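Local coordinates for protein arylesterase (Sulfolobus solfataricus, PDB 5L2P) that hydrolyses aromatic esters, p-nitrophenyl esters of fatty acids and organophosphates such as paraoxon, as a serine esterase of the GDXG lipolytic family, at residues A125-F130 / N226-P231; N131-A136 / N172-T177. All blocks are in the same frame, centred on the assembly; numbering follows the deposited sequence.

Contact 1 of 2, residues A125-F130 / N226-P231; sequences AVYDCF and NPLFSP
One residue, Leu228, supplies the loop's whole side of this contact, meeting Val126 with its backbone and Tyr127 with its side chain. The carbonyl oxygen of Leu228 lies 4.0 Å from Val126 CG2; chi1 179° sets CG1 anti to the backbone N and leaves CG2 anti to the carbonyl carbon, on the side of Leu228. The side chain of Leu228 extends instead to the end of the tyrosine, where CD1 lies 3.9 Å from Tyr127 OH and 4.4 Å from Tyr127 CZ; leucine's branched chain ends in a methyl suited to that place. The two side chains cross at about a right angle, the methyl approaching the ring obliquely. In the alpha/beta-hydrolase domain this joins the first turn of helix 124-138 to the loop between helix 212-217 and strand 242-248. An Asx turn shapes this bend of the loop: Leu228 N donates to Asn226 OD1 over 3.1 Å, with an N-H...O angle of 151°. Asparagine suits its position, its short side chain carrying a carbonyl oxygen forward to the N-H two residues on. Compact Val126 is buried, also touching Leu161 and Leu168 of helix 157-171, whereas Tyr127, on the exposed side, offers an apolar ring ending in a polar hydroxyl.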
ATOM      1  N   ALA A 125      29.486  -5.971 -17.997  1.00 50.10           N
ATOM      2  CA  ALA A 125      28.434  -5.063 -18.539  1.00 51.55           C
ATOM      3  C   ALA A 125      28.535  -3.627 -18.030  1.00 54.13           C
ATOM      4  O   ALA A 125      28.346  -2.675 -18.797  1.00 53.74           O
ATOM      5  CB  ALA A 125      27.037  -5.591 -18.232  1.00 50.88           C
ATOM      6  N   VAL A 126      28.851  -3.463 -16.741  1.00 56.15           N
ATOM      7  CA  VAL A 126      28.916  -2.123 -16.155  1.00 58.21           C
ATOM      8  C   VAL A 126      30.071  -1.339 -16.751  1.00 57.67           C
ATOM      9  O   VAL A 126      29.936  -0.154 -17.100  1.00 58.62           O
ATOM     10  CB  VAL A 126      29.069  -2.160 -14.623  1.00 59.53           C
ATOM     11  CG1 VAL A 126      29.147  -0.737 -14.067  1.00 57.92           C
ATOM     12  CG2 VAL A 126      27.909  -2.941 -14.005  1.00 59.70           C
ATOM     13  N   TYR A 127      31.216  -1.998 -16.857  1.00 58.54           N
ATOM     14  CA  TYR A 127      32.392  -1.353 -17.455  1.00 62.11           C
ATOM     15  C   TYR A 127      32.294  -1.149 -18.966  1.00 61.82           C
ATOM     16  O   TYR A 127      32.834  -0.154 -19.468  1.00 67.85           O
ATOM     17  CB  TYR A 127      33.663  -2.096 -17.079  1.00 65.71           C
ATOM     18  CG  TYR A 127      34.044  -1.848 -15.640  1.00 67.65           C
ATOM     19  CD1 TYR A 127      34.418  -0.569 -15.218  1.00 70.05           C
ATOM     20  CD2 TYR A 127      34.010  -2.872 -14.696  1.00 69.91           C
ATOM     21  CE1 TYR A 127      34.737  -0.319 -13.896  1.00 75.89           C
ATOM     22  CE2 TYR A 127      34.355  -2.630 -13.360  1.00 72.64           C
ATOM     23  CZ  TYR A 127      34.705  -1.350 -12.975  1.00 74.76           C
ATOM     24  OH  TYR A 127      35.045  -1.067 -11.689  1.00 77.70           O
ATOM     25  N   ASP A 128      31.604  -2.048 -19.670  1.00 58.24           N
ATOM     26  CA  ASP A 128      31.370  -1.844 -21.101  1.00 60.33           C
ATOM     27  C   ASP A 128      30.553  -0.587 -21.336  1.00 57.78           C
ATOM     28  O   ASP A 128      30.849   0.185 -22.257  1.00 57.25           O
ATOM     29  CB  ASP A 128      30.628  -3.038 -21.758  1.00 63.29           C
ATOM     30  CG  ASP A 128      31.545  -4.212 -22.072  1.00 64.85           C
ATOM     31  OD1 ASP A 128      32.759  -4.149 -21.803  1.00 68.08           O
ATOM     32  OD2 ASP A 128      31.031  -5.234 -22.547  1.00 64.67           O
ATOM     33  N   CYS A 129      29.513  -0.395 -20.511  1.00 56.11           N
ATOM     34  CA  CYS A 129      28.650   0.761 -20.662  1.00 53.51           C
ATOM     35  C   CYS A 129      29.397   2.024 -20.276  1.00 52.38           C
ATOM     36  O   CYS A 129      29.232   3.056 -20.926  1.00 53.31           O
ATOM     37  CB  CYS A 129      27.392   0.603 -19.835  1.00 56.63           C
ATOM     38  SG  CYS A 129      26.201  -0.642 -20.429  1.00 56.22           S
ATOM     39  N   PHE A 130      30.242   1.946 -19.251  1.00 53.66           N
ATOM     40  CA  PHE A 130      30.951   3.136 -18.777  1.00 56.01           C
ATOM     41  C   PHE A 130      31.996   3.554 -19.787  1.00 56.23           C
ATOM     42  O   PHE A 130      32.115   4.744 -20.082  1.00 57.79           O
ATOM     43  CB  PHE A 130      31.570   2.905 -17.394  1.00 57.73           C
ATOM     44  CG  PHE A 130      32.421   4.042 -16.902  1.00 58.03           C
ATOM     45  CD1 PHE A 130      31.836   5.227 -16.489  1.00 57.62           C
ATOM     46  CD2 PHE A 130      33.818   3.913 -16.821  1.00 58.05           C
ATOM     47  CE1 PHE A 130      32.615   6.270 -15.990  1.00 60.09           C
ATOM     48  CE2 PHE A 130      34.602   4.959 -16.338  1.00 60.79           C
ATOM     49  CZ  PHE A 130      34.007   6.144 -15.927  1.00 60.81           C
ATOM     50  N   ASN A 226      27.676  -5.565  -3.461  1.00 59.23           N
ATOM     51  CA  ASN A 226      28.509  -4.652  -4.236  1.00 57.41           C
ATOM     52  C   ASN A 226      27.628  -3.518  -4.752  1.00 59.28           C
ATOM     53  O   ASN A 226      26.583  -3.776  -5.347  1.00 59.04           O
ATOM     54  CB  ASN A 226      29.142  -5.406  -5.407  1.00 56.52           C
ATOM     55  CG  ASN A 226      30.322  -4.646  -6.020  1.00 56.52           C
ATOM     56  OD1 ASN A 226      30.205  -3.494  -6.347  1.00 57.89           O
ATOM     57  ND2 ASN A 226      31.455  -5.305  -6.183  1.00 55.90           N
ATOM     58  N   PRO A 227      28.029  -2.260  -4.516  1.00 62.94           N
ATOM     59  CA  PRO A 227      27.175  -1.157  -4.976  1.00 61.74           C
ATOM     60  C   PRO A 227      27.044  -1.046  -6.511  1.00 61.57           C
ATOM     61  O   PRO A 227      26.039  -0.542  -6.979  1.00 61.93           O
ATOM     62  CB  PRO A 227      27.838   0.093  -4.376  1.00 63.25           C
ATOM     63  CG  PRO A 227      28.722  -0.401  -3.297  1.00 64.66           C
ATOM     64  CD  PRO A 227      29.165  -1.783  -3.707  1.00 64.10           C
ATOM     65  N   LEU A 228      28.025  -1.520  -7.278  1.00 60.35           N
ATOM     66  CA  LEU A 228      27.886  -1.540  -8.741  1.00 61.98           C
ATOM     67  C   LEU A 228      26.855  -2.566  -9.221  1.00 58.67           C
ATOM     68  O   LEU A 228      26.348  -2.440 -10.332  1.00 63.74           O
ATOM     69  CB  LEU A 228      29.217  -1.819  -9.441  1.00 64.34           C
ATOM     70  CG  LEU A 228      30.333  -0.803  -9.158  1.00 68.54           C
ATOM     71  CD1 LEU A 228      31.624  -1.169  -9.881  1.00 68.75           C
ATOM     72  CD2 LEU A 228      29.945   0.620  -9.511  1.00 71.53           C
ATOM     73  N   PHE A 229      26.563  -3.573  -8.406  1.00 53.27           N
ATOM     74  CA  PHE A 229      25.484  -4.483  -8.685  1.00 51.07           C
ATOM     75  C   PHE A 229      24.174  -3.985  -8.075  1.00 53.48           C
ATOM     76  O   PHE A 229      23.123  -3.984  -8.750  1.00 55.40           O
ATOM     77  CB  PHE A 229      25.815  -5.866  -8.171  1.00 48.70           C
ATOM     78  CG  PHE A 229      24.638  -6.798  -8.157  1.00 48.74           C
ATOM     79  CD1 PHE A 229      24.149  -7.335  -9.323  1.00 48.95           C
ATOM     80  CD2 PHE A 229      24.051  -7.162  -6.963  1.00 50.53           C
ATOM     81  CE1 PHE A 229      23.081  -8.192  -9.304  1.00 50.51           C
ATOM     82  CE2 PHE A 229      22.976  -8.015  -6.928  1.00 51.29           C
ATOM     83  CZ  PHE A 229      22.481  -8.535  -8.101  1.00 50.88           C
ATOM     84  N   SER A 230      24.244  -3.590  -6.794  1.00 55.19           N
ATOM     85  CA  SER A 230      23.097  -3.086  -6.027  1.00 53.61           C
ATOM     86  C   SER A 230      23.345  -1.689  -5.566  1.00 52.79           C
ATOM     87  O   SER A 230      23.737  -1.474  -4.416  1.00 54.47           O
ATOM     88  CB  SER A 230      22.823  -3.963  -4.808  1.00 56.32           C
ATOM     89  OG  SER A 230      22.229  -5.197  -5.190  1.00 65.11           O
ATOM     90  N   PRO A 231      23.113  -0.715  -6.443  1.00 51.45           N
ATOM     91  CA  PRO A 231      23.383   0.681  -6.080  1.00 54.04           C
ATOM     92  C   PRO A 231      22.585   1.212  -4.870  1.00 53.11           C
ATOM     93  O   PRO A 231      22.982   2.198  -4.263  1.00 54.97           O
ATOM     94  CB  PRO A 231      23.021   1.456  -7.355  1.00 54.06           C
ATOM     95  CG  PRO A 231      22.285   0.483  -8.222  1.00 52.35           C
ATOM     96  CD  PRO A 231      22.759  -0.863  -7.853  1.00 50.23           C
TER

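Contact 2 of 2, residues N131-A136 / N172-T177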
ATOM      1  N   ASN A 131      32.749   2.592 -20.323  1.00 58.84           N
ATOM      2  CA  ASN A 131      33.723   2.866 -21.418  1.00 59.82           C
ATOM      3  C   ASN A 131      33.087   3.464 -22.661  1.00 58.78           C
ATOM      4  O   ASN A 131      33.702   4.285 -23.332  1.00 58.52           O
ATOM      5  CB  ASN A 131      34.546   1.617 -21.807  1.00 61.19           C
ATOM      6  CG  ASN A 131      35.507   1.193 -20.698  1.00 64.27           C
ATOM      7  OD1 ASN A 131      35.934   2.010 -19.864  1.00 67.51           O
ATOM      8  ND2 ASN A 131      35.821  -0.095 -20.656  1.00 65.20           N
ATOM      9  N   ALA A 132      31.861   3.058 -22.977  1.00 57.61           N
ATOM     10  CA  ALA A 132      31.114   3.682 -24.086  1.00 56.78           C
ATOM     11  C   ALA A 132      30.787   5.178 -23.798  1.00 56.20           C
ATOM     12  O   ALA A 132      30.818   5.995 -24.703  1.00 55.42           O
ATOM     13  CB  ALA A 132      29.865   2.887 -24.382  1.00 55.42           C
ATOM     14  N   ILE A 133      30.504   5.528 -22.547  1.00 54.31           N
ATOM     15  CA  ILE A 133      30.282   6.946 -22.164  1.00 54.27           C
ATOM     16  C   ILE A 133      31.573   7.750 -22.287  1.00 53.42           C
ATOM     17  O   ILE A 133      31.567   8.861 -22.816  1.00 49.52           O
ATOM     18  CB  ILE A 133      29.763   7.088 -20.712  1.00 55.50           C
ATOM     19  CG1 ILE A 133      28.404   6.431 -20.546  1.00 54.36           C
ATOM     20  CG2 ILE A 133      29.686   8.558 -20.250  1.00 57.80           C
ATOM     21  CD1 ILE A 133      28.014   6.326 -19.090  1.00 58.14           C
ATOM     22  N   VAL A 134      32.669   7.178 -21.791  1.00 53.09           N
ATOM     23  CA  VAL A 134      33.980   7.807 -21.917  1.00 54.15           C
ATOM     24  C   VAL A 134      34.362   7.991 -23.390  1.00 53.87           C
ATOM     25  O   VAL A 134      34.852   9.038 -23.766  1.00 58.19           O
ATOM     26  CB  VAL A 134      35.061   6.966 -21.202  1.00 54.80           C
ATOM     27  CG1 VAL A 134      36.468   7.467 -21.491  1.00 56.16           C
ATOM     28  CG2 VAL A 134      34.786   6.934 -19.715  1.00 54.58           C
ATOM     29  N   TRP A 135      34.098   6.984 -24.224  1.00 54.09           N
ATOM     30  CA  TRP A 135      34.337   7.097 -25.694  1.00 52.47           C
ATOM     31  C   TRP A 135      33.544   8.232 -26.306  1.00 51.50           C
ATOM     32  O   TRP A 135      34.079   8.999 -27.065  1.00 53.08           O
ATOM     33  CB  TRP A 135      34.004   5.774 -26.398  1.00 52.15           C
ATOM     34  CG  TRP A 135      34.144   5.819 -27.851  1.00 53.08           C
ATOM     35  CD1 TRP A 135      35.256   5.530 -28.546  1.00 54.66           C
ATOM     36  CD2 TRP A 135      33.150   6.211 -28.813  1.00 51.64           C
ATOM     37  NE1 TRP A 135      35.039   5.726 -29.886  1.00 54.74           N
ATOM     38  CE2 TRP A 135      33.751   6.131 -30.079  1.00 53.02           C
ATOM     39  CE3 TRP A 135      31.830   6.636 -28.727  1.00 50.52           C
ATOM     40  CZ2 TRP A 135      33.082   6.449 -31.259  1.00 53.83           C
ATOM     41  CZ3 TRP A 135      31.166   6.998 -29.906  1.00 52.87           C
ATOM     42  CH2 TRP A 135      31.790   6.884 -31.158  1.00 53.55           C
ATOM     43  N   ALA A 136      32.266   8.337 -25.976  1.00 51.33           N
ATOM     44  CA  ALA A 136      31.405   9.415 -26.499  1.00 54.06           C
ATOM     45  C   ALA A 136      31.908  10.797 -26.098  1.00 58.40           C
ATOM     46  O   ALA A 136      31.876  11.747 -26.906  1.00 58.16           O
ATOM     47  CB  ALA A 136      29.984   9.235 -25.995  1.00 54.91           C
ATOM     48  N   ASN A 172      35.087   8.736 -10.891  1.00 67.83           N
ATOM     49  CA  ASN A 172      36.063   9.197 -11.874  1.00 68.85           C
ATOM     50  C   ASN A 172      35.889  10.656 -12.255  1.00 70.55           C
ATOM     51  O   ASN A 172      36.531  11.119 -13.187  1.00 72.21           O
ATOM     52  CB  ASN A 172      35.972   8.301 -13.109  1.00 66.80           C
ATOM     53  CG  ASN A 172      36.439   6.917 -12.815  1.00 65.85           C
ATOM     54  OD1 ASN A 172      37.628   6.683 -12.724  1.00 69.60           O
ATOM     55  ND2 ASN A 172      35.518   6.005 -12.620  1.00 64.61           N
ATOM     56  N   LYS A 173      35.016  11.364 -11.543  1.00 70.92           N
ATOM     57  CA  LYS A 173      34.740  12.778 -11.792  1.00 74.20           C
ATOM     58  C   LYS A 173      34.325  13.070 -13.245  1.00 72.45           C
ATOM     59  O   LYS A 173      34.648  14.120 -13.804  1.00 73.77           O
ATOM     60  CB  LYS A 173      35.945  13.624 -11.394  1.00 77.61           C
ATOM     61  CG  LYS A 173      36.533  13.234 -10.046  1.00 80.23           C
ATOM     62  CD  LYS A 173      37.747  14.093  -9.717  1.00 87.82           C
ATOM     63  CE  LYS A 173      38.890  13.952 -10.730  1.00 88.49           C
ATOM     64  NZ  LYS A 173      40.121  14.602 -10.224  1.00 88.91           N
ATOM     65  N   LEU A 174      33.593  12.135 -13.837  1.00 69.95           N
ATOM     66  CA  LEU A 174      33.006  12.325 -15.153  1.00 68.18           C
ATOM     67  C   LEU A 174      31.598  12.902 -14.951  1.00 65.91           C
ATOM     68  O   LEU A 174      30.767  12.314 -14.252  1.00 64.00           O
ATOM     69  CB  LEU A 174      32.962  10.981 -15.895  1.00 68.39           C
ATOM     70  CG  LEU A 174      32.477  10.971 -17.357  1.00 70.08           C
ATOM     71  CD1 LEU A 174      33.118   9.822 -18.129  1.00 69.84           C
ATOM     72  CD2 LEU A 174      30.967  10.854 -17.507  1.00 70.51           C
ATOM     73  N   LYS A 175      31.332  14.046 -15.551  1.00 68.04           N
ATOM     74  CA  LYS A 175      30.039  14.694 -15.368  1.00 71.39           C
ATOM     75  C   LYS A 175      29.005  14.165 -16.346  1.00 69.69           C
ATOM     76  O   LYS A 175      29.257  14.048 -17.544  1.00 73.06           O
ATOM     77  CB  LYS A 175      30.137  16.216 -15.507  1.00 74.02           C
ATOM     78  CG  LYS A 175      28.885  16.920 -15.009  1.00 76.12           C
ATOM     79  CD  LYS A 175      28.502  18.133 -15.857  1.00 79.85           C
ATOM     80  CE  LYS A 175      27.078  18.566 -15.545  1.00 81.91           C
ATOM     81  NZ  LYS A 175      26.598  19.633 -16.457  1.00 84.38           N
ATOM     82  N   LEU A 176      27.833  13.841 -15.811  1.00 65.48           N
ATOM     83  CA  LEU A 176      26.671  13.488 -16.600  1.00 62.46           C
ATOM     84  C   LEU A 176      25.618  14.483 -16.229  1.00 60.93           C
ATOM     85  O   LEU A 176      25.476  14.811 -15.084  1.00 62.80           O
ATOM     86  CB  LEU A 176      26.174  12.077 -16.259  1.00 59.61           C
ATOM     87  CG  LEU A 176      27.164  10.968 -16.594  1.00 59.30           C
ATOM     88  CD1 LEU A 176      26.712   9.634 -16.048  1.00 58.15           C
ATOM     89  CD2 LEU A 176      27.358  10.855 -18.086  1.00 60.63           C
ATOM     90  N   THR A 177      24.866  14.950 -17.209  1.00 62.33           N
ATOM     91  CA  THR A 177      23.854  15.950 -16.931  1.00 61.81           C
ATOM     92  C   THR A 177      22.599  15.338 -16.335  1.00 56.59           C
ATOM     93  O   THR A 177      21.910  15.997 -15.556  1.00 59.03           O
ATOM     94  CB  THR A 177      23.536  16.823 -18.176  1.00 65.47           C
ATOM     95  OG1 THR A 177      22.632  17.868 -17.806  1.00 68.43           O
ATOM     96  CG2 THR A 177      22.903  16.016 -19.275  1.00 65.30           C
TER
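Ile133 and Val134, neighbours on helix 124-138, pack against Leu174 and Leu176 in the connection between helix 157-171 and strand 178-182. In the alpha/beta-hydrolase fold this places the contact between a helix lying on the central sheet and the link that carries the chain from another helix into the strand that follows it. Ile133 comes first and has the larger share. Its chi1 of -63° turns CG1 anti to the carbonyl carbon and leaves CG2 anti to the backbone N, where it rests against both leucines, 3.8 Å from Leu174 CD2 and 3.9 Å from Leu176 CD2. The isoleucine side chain crosses that of Leu174 at a slant and that of Leu176 nearly at a right angle. A beta-branched residue suits this position: CG2 serves the leucines, while the side chain as a whole also packs on Met79 and Phe81 of strand 77-81 and on Thr165 of helix 157-171.

Val134 follows, nearer the surface, and touches Leu174 alone of the pair. Leucine suits position 174 because its two methyls can serve two residues of the helix. The chain arrives there through a Schellman motif that ends helix 157-171: Lys173, with positive phi (55°), is its C-prime residue, Leu174 N bonds to Ala169 O, and Lys173 N bonds to Arg170 O. Beyond it the backbone is extended, and Leu174 and Leu176, two residues apart, both reach the helix. The last of the three methyl contacts joins Val134 CG2 to Leu174 CD1 at 3.7 Å.

Overall arrangement
Contact 1 and contact 2 both use helix 124-138, the first its opening turn and the second the turns that follow, and their centres are 14 Å apart. Both segments of contact 2 fall within the stretch of chain that contact 1 brings together. They meet at Phe130, whose CZ packs 3.6 Å from Asn172 ND2. Contact 2 is buried and consists wholly of aliphatic methyls, in keeping with a helix lying on the sheet. Contact 1 is only partly buried; it brings in a tyrosine hydroxyl and a backbone carbonyl and faces a loop shaped by a polar side chain. Both lie away from the probable catalytic triad, Ser156, Asp251 and His281.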